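Local coordinates for probable uracil-DNA glycosylase (Acanthamoeba polyphaga mimivirus, PDB 5X55), which is a probable uracil-DNA glycosylase of the UDG superfamily, with the four-stranded parallel sheet of that alpha/beta fold flanked by helices, at residues A[129-134]-A[177-182]; A[136-141]-A[273-278]; A[229-234]-A[347-352]; A[313-318]-A[340-345]. All blocks are in the same frame, centred on the assembly; numbering follows the deposited sequence.

Contact 1: residues A[129-134]-A[177-182]; sequences LFRPEW and VLPPGK
The backbone oxygen of Val177, the last residue of helix 173-177, lies 3.2 Å from Arg131 NH2, but the angle is too poor for a hydrogen bond. The guanidinium bonds instead to the preceding residue, through NE to the backbone oxygen of Asn176. Arg131 gets there by setting CG opposite its backbone N (chi1 -180°) and bending at chi2 and chi3. Leu178, where the chain leaves the helix, gives the contact its one direct hydrogen bond: its O accepts from Trp134 NE1 at 2.8 Å, with an N-H...O angle of 151°. The oxygen lies at the indole edge, close to the ring plane, while the N-H reaches it 28° out of the carbonyl plane. Pro179 follows, with CD over one face of the Arg131 guanidinium. Its CB rests 3.6 Å from Glu133 CB, the two side chains lying side by side. Pro180 then meets the tryptophan from the opposite direction and sets CD over the indole face, 3.6 Å from the centroid of the five-membered ring, a CH-pi contact. This packs the loop leading into helix 135-142 on the loop between helix 173-177 and strand 185-189, and Leu279 of helix 273-286 also touches the indole. The indole is held in two ways: the in-plane bond at NE1 fixes how the ring is turned and satisfies a buried N-H, while the proline CD packs on its pi face.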
loop_
_atom_site.group_PDB
_atom_site.type_symbol
_atom_site.label_atom_id
_atom_site.label_comp_id
_atom_site.label_asym_id
_atom_site.label_seq_id
_atom_site.Cartn_x
_atom_site.Cartn_y
_atom_site.Cartn_z
ATOM N N LEU A 129 -10.119 0.944 -12.346
ATOM C CA LEU A 129 -8.900 1.709 -12.590
ATOM C C LEU A 129 -9.252 2.955 -13.403
ATOM O O LEU A 129 -9.458 2.870 -14.615
ATOM C CB LEU A 129 -7.894 0.827 -13.312
ATOM C CG LEU A 129 -6.516 1.422 -13.539
ATOM C CD1 LEU A 129 -5.827 1.677 -12.204
ATOM C CD2 LEU A 129 -5.752 0.450 -14.405
ATOM N N PHE A 130 -9.297 4.115 -12.737
ATOM C CA PHE A 130 -9.737 5.378 -13.338
ATOM C C PHE A 130 -8.596 6.241 -13.876
ATOM O O PHE A 130 -8.859 7.340 -14.385
ATOM C CB PHE A 130 -10.534 6.203 -12.315
ATOM C CG PHE A 130 -11.474 5.381 -11.462
ATOM C CD1 PHE A 130 -12.302 4.406 -12.037
ATOM C CD2 PHE A 130 -11.514 5.562 -10.084
ATOM C CE1 PHE A 130 -13.183 3.640 -11.252
ATOM C CE2 PHE A 130 -12.385 4.789 -9.279
ATOM C CZ PHE A 130 -13.222 3.826 -9.867
ATOM N N ARG A 131 -7.342 5.799 -13.763
ATOM C CA ARG A 131 -6.205 6.634 -14.145
ATOM C C ARG A 131 -5.574 6.082 -15.421
ATOM O O ARG A 131 -4.960 5.003 -15.385
ATOM C CB ARG A 131 -5.182 6.703 -13.006
ATOM C CG ARG A 131 -3.946 7.550 -13.268
ATOM C CD ARG A 131 -4.235 9.071 -13.289
ATOM N NE ARG A 131 -4.580 9.596 -11.974
ATOM C CZ ARG A 131 -4.714 10.894 -11.701
ATOM N NH1 ARG A 131 -4.514 11.789 -12.657
ATOM N NH2 ARG A 131 -5.046 11.303 -10.475
ATOM N N PRO A 132 -5.682 6.796 -16.554
ATOM C CA PRO A 132 -5.279 6.219 -17.854
ATOM C C PRO A 132 -3.809 5.847 -17.965
ATOM O O PRO A 132 -3.473 4.917 -18.719
ATOM C CB PRO A 132 -5.635 7.332 -18.853
ATOM C CG PRO A 132 -6.622 8.187 -18.166
ATOM C CD PRO A 132 -6.307 8.122 -16.700
ATOM N N GLU A 133 -2.918 6.545 -17.255
ATOM C CA GLU A 133 -1.493 6.209 -17.302
ATOM C C GLU A 133 -1.180 4.784 -16.838
ATOM O O GLU A 133 -0.046 4.335 -17.028
ATOM C CB GLU A 133 -0.680 7.195 -16.455
ATOM C CG GLU A 133 -0.768 8.668 -16.895
ATOM C CD GLU A 133 -1.994 9.404 -16.354
ATOM O OE1 GLU A 133 -3.037 8.759 -16.130
ATOM O OE2 GLU A 133 -1.912 10.639 -16.144
ATOM N N TRP A 134 -2.134 4.064 -16.235
ATOM C CA TRP A 134 -1.906 2.686 -15.828
ATOM C C TRP A 134 -2.444 1.673 -16.830
ATOM O O TRP A 134 -2.177 0.472 -16.673
ATOM C CB TRP A 134 -2.536 2.416 -14.452
ATOM C CG TRP A 134 -1.773 3.009 -13.281
ATOM C CD1 TRP A 134 -2.068 4.158 -12.600
ATOM C CD2 TRP A 134 -0.596 2.460 -12.650
ATOM N NE1 TRP A 134 -1.149 4.361 -11.589
ATOM C CE2 TRP A 134 -0.236 3.334 -11.602
ATOM C CE3 TRP A 134 0.187 1.325 -12.877
ATOM C CZ2 TRP A 134 0.877 3.109 -10.790
ATOM C CZ3 TRP A 134 1.297 1.090 -12.050
ATOM C CH2 TRP A 134 1.628 1.978 -11.023
ATOM N N VAL A 177 -4.738 7.758 -7.613
ATOM C CA VAL A 177 -4.128 9.048 -7.302
ATOM C C VAL A 177 -2.843 9.248 -8.099
ATOM O O VAL A 177 -2.608 10.326 -8.634
ATOM C CB VAL A 177 -3.864 9.197 -5.793
ATOM C CG1 VAL A 177 -3.113 10.495 -5.541
ATOM C CG2 VAL A 177 -5.148 9.178 -5.006
ATOM N N LEU A 178 -1.992 8.226 -8.201
ATOM C CA LEU A 178 -0.621 8.407 -8.695
ATOM C C LEU A 178 -0.358 7.668 -9.987
ATOM O O LEU A 178 -0.244 6.427 -9.969
ATOM C CB LEU A 178 0.388 7.926 -7.663
ATOM C CG LEU A 178 0.867 8.888 -6.596
ATOM C CD1 LEU A 178 1.939 8.174 -5.763
ATOM C CD2 LEU A 178 1.393 10.131 -7.287
ATOM N N PRO A 179 -0.200 8.355 -11.114
ATOM C CA PRO A 179 0.342 7.688 -12.293
ATOM C C PRO A 179 1.726 7.161 -12.005
ATOM O O PRO A 179 2.459 7.706 -11.151
ATOM C CB PRO A 179 0.353 8.799 -13.354
ATOM C CG PRO A 179 0.260 10.066 -12.600
ATOM C CD PRO A 179 -0.522 9.769 -11.370
ATOM N N PRO A 180 2.139 6.074 -12.670
ATOM C CA PRO A 180 3.443 5.464 -12.344
ATOM C C PRO A 180 4.612 6.426 -12.481
ATOM O O PRO A 180 5.562 6.358 -11.689
ATOM C CB PRO A 180 3.553 4.296 -13.336
ATOM C CG PRO A 180 2.538 4.551 -14.392
ATOM C CD PRO A 180 1.454 5.409 -13.792
ATOM N N GLY A 181 4.556 7.343 -13.447
ATOM C CA GLY A 181 5.634 8.299 -13.650
ATOM C C GLY A 181 5.784 9.321 -12.549
ATOM O O GLY A 181 6.770 10.065 -12.542
ATOM N N LYS A 182 4.846 9.372 -11.610
ATOM C CA LYS A 182 4.918 10.309 -10.508
ATOM C C LYS A 182 5.243 9.640 -9.190
ATOM O O LYS A 182 5.340 10.324 -8.171
ATOM C CB LYS A 182 3.595 11.071 -10.414
ATOM C CG LYS A 182 3.264 11.761 -11.733
ATOM C CD LYS A 182 4.133 13.001 -11.881
ATOM C CE LYS A 182 3.499 14.195 -11.211
ATOM N NZ LYS A 182 4.383 14.892 -10.216
#

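Contact 2: residues A[136-141]-A[273-278]; sequences DFFKYV and ESFTAD
Phe137 turns the edge of its ring toward the face of Phe275 in an offset edge-to-face pair, centroids 5.7 Å apart and planes at 68°; the nearest carbons are Phe137 CE2 and Phe275 CZ, at 3.9 Å. Both rings reach the interface because CG stands opposite the backbone N in each (chi1 -178° in Phe275). Aliphatic packing adds Val141, whose CG1 meets the edge of the Phe275 ring at CD1, 3.7 Å away, while its CG2 touches Asp278 CB at 4.0 Å. Phe138 CE2 reaches Phe275 CE1 more loosely. Two ring edges face polar groups: that of Phe137, at CE1, meets the backbone oxygen of Asp278, 3.4 Å away, and that of Tyr140 brings CE2 to 3.8 Å from Asp278 CG. The Asp278 carboxylate finds its bonds outside the pair, in a salt bridge with Lys144 and a hydrogen bond with Tyr146 OH. The N-to-C directions of segments 136-141 and 273-278 are 137° apart, and their axes approach to 11.0 Å. With no hydrogen bond between the two segments, dispersion and weakly polar ring-edge contacts join these helices, and the buried aspartate is probably kept charged by its lysine partner.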
loop_
_atom_site.group_PDB
_atom_site.type_symbol
_atom_site.label_atom_id
_atom_site.label_comp_id
_atom_site.label_asym_id
_atom_site.label_seq_id
_atom_site.Cartn_x
_atom_site.Cartn_y
_atom_site.Cartn_z
ATOM N N ASP A 136 -1.646 0.826 -19.799
ATOM C CA ASP A 136 -0.600 0.009 -20.405
ATOM C C ASP A 136 -0.188 -1.114 -19.467
ATOM O O ASP A 136 -0.179 -2.290 -19.858
ATOM C CB ASP A 136 0.600 0.876 -20.798
ATOM C CG ASP A 136 0.355 1.644 -22.105
ATOM O OD1 ASP A 136 -0.830 1.849 -22.460
ATOM O OD2 ASP A 136 1.333 2.042 -22.780
ATOM N N PHE A 137 0.101 -0.782 -18.203
ATOM C CA PHE A 137 0.405 -1.846 -17.258
ATOM C C PHE A 137 -0.747 -2.832 -17.196
ATOM O O PHE A 137 -0.540 -4.050 -17.267
ATOM C CB PHE A 137 0.706 -1.281 -15.870
ATOM C CG PHE A 137 0.600 -2.300 -14.777
ATOM C CD1 PHE A 137 1.586 -3.268 -14.611
ATOM C CD2 PHE A 137 -0.484 -2.308 -13.928
ATOM C CE1 PHE A 137 1.498 -4.209 -13.615
ATOM C CE2 PHE A 137 -0.587 -3.250 -12.933
ATOM C CZ PHE A 137 0.415 -4.213 -12.774
ATOM N N PHE A 138 -1.978 -2.320 -17.144
ATOM C CA PHE A 138 -3.102 -3.227 -17.003
ATOM C C PHE A 138 -3.259 -4.089 -18.249
ATOM O O PHE A 138 -3.583 -5.279 -18.144
ATOM C CB PHE A 138 -4.378 -2.445 -16.683
ATOM C CG PHE A 138 -5.275 -3.168 -15.745
ATOM C CD1 PHE A 138 -6.152 -4.133 -16.209
ATOM C CD2 PHE A 138 -5.201 -2.930 -14.386
ATOM C CE1 PHE A 138 -6.963 -4.825 -15.333
ATOM C CE2 PHE A 138 -6.001 -3.609 -13.506
ATOM C CZ PHE A 138 -6.883 -4.562 -13.975
ATOM N N LYS A 139 -2.944 -3.535 -19.424
ATOM C CA LYS A 139 -3.012 -4.339 -20.641
ATOM C C LYS A 139 -1.999 -5.478 -20.589
ATOM O O LYS A 139 -2.276 -6.589 -21.053
ATOM C CB LYS A 139 -2.789 -3.443 -21.862
ATOM C CG LYS A 139 -2.661 -4.179 -23.189
ATOM C CD LYS A 139 -2.407 -3.193 -24.331
ATOM C CE LYS A 139 -2.074 -3.900 -25.640
ATOM N NZ LYS A 139 -1.556 -2.940 -26.662
ATOM N N TYR A 140 -0.837 -5.235 -19.978
ATOM C CA TYR A 140 0.136 -6.312 -19.824
ATOM C C TYR A 140 -0.366 -7.373 -18.851
ATOM O O TYR A 140 -0.114 -8.570 -19.041
ATOM C CB TYR A 140 1.483 -5.754 -19.359
ATOM C CG TYR A 140 2.473 -6.830 -18.946
ATOM C CD1 TYR A 140 3.185 -7.559 -19.902
ATOM C CD2 TYR A 140 2.708 -7.107 -17.600
ATOM C CE1 TYR A 140 4.099 -8.547 -19.528
ATOM C CE2 TYR A 140 3.621 -8.098 -17.215
ATOM C CZ TYR A 140 4.311 -8.811 -18.186
ATOM O OH TYR A 140 5.209 -9.795 -17.805
ATOM N N VAL A 141 -1.094 -6.961 -17.815
ATOM C CA VAL A 141 -1.461 -7.922 -16.785
ATOM C C VAL A 141 -2.601 -8.819 -17.255
ATOM O O VAL A 141 -2.608 -10.023 -16.959
ATOM C CB VAL A 141 -1.785 -7.177 -15.478
ATOM C CG1 VAL A 141 -2.694 -7.985 -14.615
ATOM C CG2 VAL A 141 -0.499 -6.907 -14.733
ATOM N N GLU A 273 -0.549 -12.346 -5.504
ATOM C CA GLU A 273 0.915 -12.390 -5.540
ATOM C C GLU A 273 1.454 -12.128 -6.943
ATOM O O GLU A 273 2.442 -11.400 -7.108
ATOM C CB GLU A 273 1.429 -13.743 -5.011
ATOM C CG GLU A 273 1.271 -13.952 -3.484
ATOM C CD GLU A 273 1.906 -15.254 -2.946
ATOM O OE1 GLU A 273 1.785 -16.336 -3.575
ATOM O OE2 GLU A 273 2.540 -15.190 -1.872
ATOM N N SER A 274 0.822 -12.704 -7.971
ATOM C CA SER A 274 1.333 -12.482 -9.317
ATOM C C SER A 274 1.044 -11.059 -9.785
ATOM O O SER A 274 1.862 -10.452 -10.485
ATOM C CB SER A 274 0.734 -13.499 -10.295
ATOM O OG SER A 274 1.030 -14.813 -9.881
ATOM N N PHE A 275 -0.120 -10.527 -9.427
ATOM C CA PHE A 275 -0.442 -9.151 -9.782
ATOM C C PHE A 275 0.547 -8.190 -9.144
ATOM O O PHE A 275 1.107 -7.327 -9.821
ATOM C CB PHE A 275 -1.877 -8.826 -9.357
ATOM C CG PHE A 275 -2.323 -7.436 -9.729
ATOM C CD1 PHE A 275 -2.845 -7.180 -10.987
ATOM C CD2 PHE A 275 -2.232 -6.395 -8.813
ATOM C CE1 PHE A 275 -3.275 -5.896 -11.342
ATOM C CE2 PHE A 275 -2.660 -5.113 -9.145
ATOM C CZ PHE A 275 -3.177 -4.855 -10.420
ATOM N N THR A 276 0.803 -8.352 -7.844
ATOM C CA THR A 276 1.748 -7.472 -7.161
ATOM C C THR A 276 3.168 -7.654 -7.698
ATOM O O THR A 276 3.907 -6.672 -7.858
ATOM C CB THR A 276 1.688 -7.712 -5.649
ATOM O OG1 THR A 276 0.361 -7.443 -5.176
ATOM C CG2 THR A 276 2.665 -6.791 -4.913
ATOM N N ALA A 277 3.560 -8.890 -8.024
ATOM C CA ALA A 277 4.882 -9.089 -8.613
ATOM C C ALA A 277 5.003 -8.357 -9.939
ATOM O O ALA A 277 6.010 -7.690 -10.200
ATOM C CB ALA A 277 5.168 -10.579 -8.793
ATOM N N ASP A 278 3.967 -8.443 -10.786
ATOM C CA ASP A 278 3.995 -7.705 -12.045
ATOM C C ASP A 278 3.948 -6.192 -11.824
ATOM O O ASP A 278 4.496 -5.435 -12.629
ATOM C CB ASP A 278 2.838 -8.150 -12.940
ATOM C CG ASP A 278 3.121 -9.460 -13.659
ATOM O OD1 ASP A 278 4.307 -9.830 -13.797
ATOM O OD2 ASP A 278 2.152 -10.120 -14.087
#

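Contact 3: residues A[229-234]-A[347-352]; sequences IKFNHM and SVDHFG
A Schellman motif ends helix 219-230, with Asn232 at C-prime in positive phi, and the residues around it meet the N-terminus of helix 350-360. From just past the turn, His233 donates NE2-H to Asp349 OD1 at 2.7 Å, with an N-H...O angle of 155°. The oxygen uses its syn lone pair and lies close to the imidazole plane. Asp349 is also the N-cap of helix 350-360: the same OD1 accepts from Gly352 N at 2.9 Å, this time from well above the carboxylate plane. One oxygen therefore serves both the cap and the link between the two helix ends. The aspartate is further held flat against Phe231, ring and carboxylate planes only 8° apart, with Asp349 CB over the middle of the phenyl face, 3.5 Å from its centroid. The Asp349 carboxylate is swung opposite its own backbone N (chi1 -177°), which carries it past the ring toward the histidine. Phe231 CE2 rests 3.4 Å from Val348 O, an oxygen hydrogen-bonded to Asn227, and Phe351 CB packs over one face of the His233 ring. At the solvent-exposed margin, the extended Lys230 brings NZ near Ser347 and hydrogen-bonds it to the backbone oxygen of Asn346.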
loop_
_atom_site.group_PDB
_atom_site.type_symbol
_atom_site.label_atom_id
_atom_site.label_comp_id
_atom_site.label_asym_id
_atom_site.label_seq_id
_atom_site.Cartn_x
_atom_site.Cartn_y
_atom_site.Cartn_z
ATOM N N ILE A 229 7.986 12.276 14.489
ATOM C CA ILE A 229 8.230 13.255 15.548
ATOM C C ILE A 229 9.670 13.146 16.057
ATOM O O ILE A 229 10.383 14.151 16.192
ATOM C CB ILE A 229 7.194 13.074 16.678
ATOM C CG1 ILE A 229 5.837 13.643 16.239
ATOM C CG2 ILE A 229 7.641 13.773 17.963
ATOM C CD1 ILE A 229 4.645 12.961 16.868
ATOM N N LYS A 230 10.128 11.913 16.307
ATOM C CA LYS A 230 11.471 11.680 16.840
ATOM C C LYS A 230 12.571 12.260 15.953
ATOM O O LYS A 230 13.594 12.744 16.457
ATOM C CB LYS A 230 11.683 10.180 17.026
ATOM C CG LYS A 230 13.075 9.777 17.407
ATOM C CD LYS A 230 13.109 8.306 17.823
ATOM C CE LYS A 230 14.542 7.793 17.806
ATOM N NZ LYS A 230 14.658 6.428 18.390
ATOM N N PHE A 231 12.400 12.222 14.635
ATOM C CA PHE A 231 13.457 12.692 13.756
ATOM C C PHE A 231 13.133 14.049 13.153
ATOM O O PHE A 231 13.697 14.418 12.115
ATOM C CB PHE A 231 13.748 11.643 12.687
ATOM C CG PHE A 231 14.444 10.429 13.239
ATOM C CD1 PHE A 231 15.803 10.466 13.522
ATOM C CD2 PHE A 231 13.739 9.271 13.504
ATOM C CE1 PHE A 231 16.466 9.341 14.043
ATOM C CE2 PHE A 231 14.388 8.143 14.023
ATOM C CZ PHE A 231 15.755 8.177 14.295
ATOM N N ASN A 232 12.231 14.791 13.798
ATOM C CA ASN A 232 12.001 16.212 13.552
ATOM C C ASN A 232 11.334 16.467 12.203
ATOM O O ASN A 232 11.515 17.522 11.607
ATOM C CB ASN A 232 13.305 17.024 13.667
ATOM C CG ASN A 232 13.043 18.505 13.912
ATOM O OD1 ASN A 232 12.031 18.877 14.511
ATOM N ND2 ASN A 232 13.933 19.348 13.428
ATOM N N HIS A 233 10.566 15.511 11.698
ATOM C CA HIS A 233 9.820 15.714 10.460
ATOM C C HIS A 233 8.409 16.195 10.720
ATOM O O HIS A 233 7.689 16.511 9.770
ATOM C CB HIS A 233 9.781 14.412 9.662
ATOM C CG HIS A 233 11.141 13.857 9.383
ATOM N ND1 HIS A 233 12.051 14.494 8.566
ATOM C CD2 HIS A 233 11.757 12.744 9.841
ATOM C CE1 HIS A 233 13.165 13.787 8.519
ATOM N NE2 HIS A 233 13.012 12.719 9.281
ATOM N N MET A 234 8.027 16.279 11.992
ATOM C CA MET A 234 6.674 16.491 12.475
ATOM C C MET A 234 6.796 16.824 13.951
ATOM O O MET A 234 7.676 16.302 14.639
ATOM C CB MET A 234 5.821 15.232 12.245
ATOM C CG MET A 234 4.471 15.186 12.930
ATOM S SD MET A 234 3.577 13.671 12.451
ATOM C CE MET A 234 3.324 14.035 10.703
ATOM N N SER A 347 14.338 2.990 15.449
ATOM C CA SER A 347 15.709 3.480 15.501
ATOM C C SER A 347 16.201 4.057 14.176
ATOM O O SER A 347 17.283 4.647 14.149
ATOM C CB SER A 347 16.660 2.355 15.947
ATOM O OG SER A 347 16.899 1.445 14.884
ATOM N N VAL A 348 15.444 3.907 13.083
ATOM C CA VAL A 348 15.855 4.353 11.753
ATOM C C VAL A 348 15.111 5.628 11.410
ATOM O O VAL A 348 13.913 5.767 11.702
ATOM C CB VAL A 348 15.582 3.276 10.682
ATOM C CG1 VAL A 348 16.014 3.763 9.297
ATOM C CG2 VAL A 348 16.262 1.962 11.028
ATOM N N ASP A 349 15.811 6.569 10.783
ATOM C CA ASP A 349 15.164 7.785 10.307
ATOM C C ASP A 349 14.706 7.533 8.871
ATOM O O ASP A 349 15.311 7.999 7.904
ATOM C CB ASP A 349 16.115 8.962 10.418
ATOM C CG ASP A 349 15.484 10.277 10.012
ATOM O OD1 ASP A 349 14.265 10.332 9.767
ATOM O OD2 ASP A 349 16.221 11.279 9.974
ATOM N N HIS A 350 13.608 6.771 8.747
ATOM C CA HIS A 350 13.106 6.376 7.429
ATOM C C HIS A 350 12.902 7.581 6.520
ATOM O O HIS A 350 13.361 7.598 5.370
ATOM C CB HIS A 350 11.794 5.616 7.569
ATOM C CG HIS A 350 11.833 4.559 8.624
ATOM N ND1 HIS A 350 12.244 3.270 8.370
ATOM C CD2 HIS A 350 11.535 4.608 9.943
ATOM C CE1 HIS A 350 12.198 2.570 9.485
ATOM N NE2 HIS A 350 11.759 3.355 10.452
ATOM N N PHE A 351 12.206 8.598 7.029
ATOM C CA PHE A 351 11.806 9.725 6.201
ATOM C C PHE A 351 12.952 10.695 5.994
ATOM O O PHE A 351 13.019 11.345 4.947
ATOM C CB PHE A 351 10.581 10.387 6.832
ATOM C CG PHE A 351 9.441 9.419 7.004
ATOM C CD1 PHE A 351 8.536 9.205 5.973
ATOM C CD2 PHE A 351 9.318 8.665 8.171
ATOM C CE1 PHE A 351 7.501 8.277 6.112
ATOM C CE2 PHE A 351 8.277 7.747 8.325
ATOM C CZ PHE A 351 7.378 7.539 7.287
ATOM N N GLY A 352 13.862 10.792 6.965
ATOM C CA GLY A 352 15.111 11.490 6.722
ATOM C C GLY A 352 15.906 10.852 5.600
ATOM O O GLY A 352 16.451 11.546 4.741
#

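Contact 4: residues A[313-318]-A[340-345]; sequences IITSSH and VTYPSF
Ser317 turns its hydroxyl between its own backbone N and carbonyl carbon (chi1 82°), and from there OG accepts the N-H of Phe345 at 3.0 Å, with an N-H...O angle of 146°. Thr315 instead puts its methyl CG2 opposite the backbone N, laying it over one face of the Tyr342 ring, 4.0 Å from the centroid and 24° off the normal, a CH-pi contact. Between these two lies the direct main-chain link: Ser317 N donates to Pro343 O at 2.9 Å, with the N-H arriving nearly in line with the C=O bond. Ser316 CA lies against that same oxygen, at 3.3 Å. The Ser316 hydroxyl is taken up within its own segment, donating to Ser317 O at 2.9 Å; the same OG packs against Phe345 CA. Phe345 CB comes within 3.2 Å of Ser317 O. Strand 312-316 is an outermost strand of the four-stranded parallel sheet, and the chain beyond its end is joined here to the chain leaving strand 338-342 of a separate two-stranded antiparallel sheet. The Ser317 hydroxyl is also hydrogen-bonded to the backbone oxygen of Ser323, so the serine links to the intervening loop as well. Both bonds across the segments engage Ser317, one through its backbone N and one through its hydroxyl, which fixes the two segments at neighbouring points, while the threonine methyl on the tyrosine ring adds apolar packing on the side nearer the strands.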
loop_
_atom_site.group_PDB
_atom_site.type_symbol
_atom_site.label_atom_id
_atom_site.label_comp_id
_atom_site.label_asym_id
_atom_site.label_seq_id
_atom_site.Cartn_x
_atom_site.Cartn_y
_atom_site.Cartn_z
ATOM N N ILE A 313 16.770 0.978 -1.550
ATOM C CA ILE A 313 15.942 0.139 -0.680
ATOM C C ILE A 313 16.330 0.373 0.775
ATOM O O ILE A 313 17.493 0.184 1.154
ATOM C CB ILE A 313 16.064 -1.353 -1.024
ATOM C CG1 ILE A 313 15.743 -1.594 -2.506
ATOM C CG2 ILE A 313 15.128 -2.155 -0.135
ATOM C CD1 ILE A 313 16.077 -2.988 -2.996
ATOM N N ILE A 314 15.346 0.736 1.592
ATOM C CA ILE A 314 15.514 1.057 3.013
ATOM C C ILE A 314 14.748 0.007 3.793
ATOM O O ILE A 314 13.541 -0.168 3.570
ATOM C CB ILE A 314 14.964 2.454 3.349
ATOM C CG1 ILE A 314 15.692 3.554 2.584
ATOM C CG2 ILE A 314 15.034 2.726 4.836
ATOM C CD1 ILE A 314 14.975 4.914 2.723
ATOM N N THR A 315 15.429 -0.678 4.716
ATOM C CA THR A 315 14.865 -1.846 5.379
ATOM C C THR A 315 14.966 -1.728 6.893
ATOM O O THR A 315 16.014 -1.364 7.429
ATOM C CB THR A 315 15.572 -3.135 4.923
ATOM O OG1 THR A 315 15.569 -3.201 3.494
ATOM C CG2 THR A 315 14.837 -4.327 5.441
ATOM N N SER A 316 13.890 -2.086 7.577
ATOM C CA SER A 316 13.891 -2.180 9.030
ATOM C C SER A 316 12.791 -3.150 9.439
ATOM O O SER A 316 12.121 -3.746 8.593
ATOM C CB SER A 316 13.661 -0.813 9.662
ATOM O OG SER A 316 12.291 -0.471 9.516
ATOM N N SER A 317 12.585 -3.285 10.747
ATOM C CA SER A 317 11.441 -4.053 11.209
ATOM C C SER A 317 10.148 -3.255 11.012
ATOM O O SER A 317 10.147 -2.047 10.738
ATOM C CB SER A 317 11.592 -4.439 12.683
ATOM O OG SER A 317 11.192 -3.371 13.539
ATOM N N HIS A 318 9.037 -3.960 11.193
ATOM C CA HIS A 318 7.714 -3.399 10.987
ATOM C C HIS A 318 7.319 -2.489 12.153
ATOM O O HIS A 318 7.687 -2.748 13.306
ATOM C CB HIS A 318 6.704 -4.536 10.847
ATOM C CG HIS A 318 5.360 -4.118 10.328
ATOM N ND1 HIS A 318 4.369 -3.618 11.145
ATOM C CD2 HIS A 318 4.826 -4.172 9.083
ATOM C CE1 HIS A 318 3.287 -3.372 10.428
ATOM N NE2 HIS A 318 3.540 -3.689 9.172
ATOM N N VAL A 340 19.742 -12.131 7.506
ATOM C CA VAL A 340 20.455 -10.929 7.913
ATOM C C VAL A 340 19.588 -10.161 8.907
ATOM O O VAL A 340 18.354 -10.206 8.855
ATOM C CB VAL A 340 20.818 -10.067 6.685
ATOM C CG1 VAL A 340 21.466 -8.742 7.097
ATOM C CG2 VAL A 340 21.735 -10.860 5.773
ATOM N N THR A 341 20.243 -9.468 9.831
ATOM C CA THR A 341 19.563 -8.670 10.838
ATOM C C THR A 341 19.496 -7.221 10.369
ATOM O O THR A 341 20.485 -6.672 9.886
ATOM C CB THR A 341 20.282 -8.781 12.183
ATOM O OG1 THR A 341 20.220 -10.141 12.620
ATOM C CG2 THR A 341 19.599 -7.933 13.227
ATOM N N TYR A 342 18.317 -6.618 10.488
ATOM C CA TYR A 342 18.007 -5.241 10.133
ATOM C C TYR A 342 17.497 -4.518 11.365
ATOM O O TYR A 342 16.892 -5.143 12.243
ATOM C CB TYR A 342 16.960 -5.179 9.012
ATOM C CG TYR A 342 17.444 -5.903 7.786
ATOM C CD1 TYR A 342 18.178 -5.247 6.816
ATOM C CD2 TYR A 342 17.213 -7.267 7.625
ATOM C CE1 TYR A 342 18.647 -5.921 5.699
ATOM C CE2 TYR A 342 17.684 -7.950 6.516
ATOM C CZ TYR A 342 18.404 -7.272 5.557
ATOM O OH TYR A 342 18.882 -7.944 4.453
ATOM N N PRO A 343 17.743 -3.211 11.465
ATOM C CA PRO A 343 17.434 -2.486 12.705
ATOM C C PRO A 343 15.941 -2.384 12.972
ATOM O O PRO A 343 15.100 -2.608 12.098
ATOM C CB PRO A 343 18.040 -1.096 12.463
ATOM C CG PRO A 343 18.154 -0.976 10.969
ATOM C CD PRO A 343 18.463 -2.367 10.489
ATOM N N SER A 344 15.625 -2.037 14.221
ATOM C CA SER A 344 14.247 -1.811 14.622
ATOM C C SER A 344 13.675 -0.560 13.954
ATOM O O SER A 344 14.382 0.413 13.676
ATOM C CB SER A 344 14.137 -1.665 16.141
ATOM O OG SER A 344 14.743 -0.471 16.577
ATOM N N PHE A 345 12.361 -0.592 13.735
ATOM C CA PHE A 345 11.683 0.517 13.081
ATOM C C PHE A 345 11.960 1.838 13.785
ATOM O O PHE A 345 12.264 2.843 13.132
ATOM C CB PHE A 345 10.175 0.256 13.029
ATOM C CG PHE A 345 9.401 1.384 12.398
ATOM C CD1 PHE A 345 8.950 2.463 13.170
ATOM C CD2 PHE A 345 9.180 1.396 11.021
ATOM C CE1 PHE A 345 8.263 3.513 12.571
ATOM C CE2 PHE A 345 8.502 2.440 10.415
ATOM C CZ PHE A 345 8.032 3.497 11.191
#

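The four contacts fall into two touching pairs. Contacts 1 and 2 have centres about 14 Å apart and share the chain around helix 135-142: Leu129 CD2 of contact 1 packs on Phe138 CD2 of contact 2 at 3.4 Å. Contacts 3 and 4 lie about 15 Å apart between centres, and contact 4 is nested in the loop that contact 3 closes. Here His350 NE2 probably hydrogen-bonds to Phe345 O, 2.8 Å away, while Val348 packs on Pro343 and Ser316. The pairs are well separated: contacts 2 and 3, on opposite sides of the chain's centre, are about 33 Å apart between centres, and contacts 1 and 4 about 29 Å.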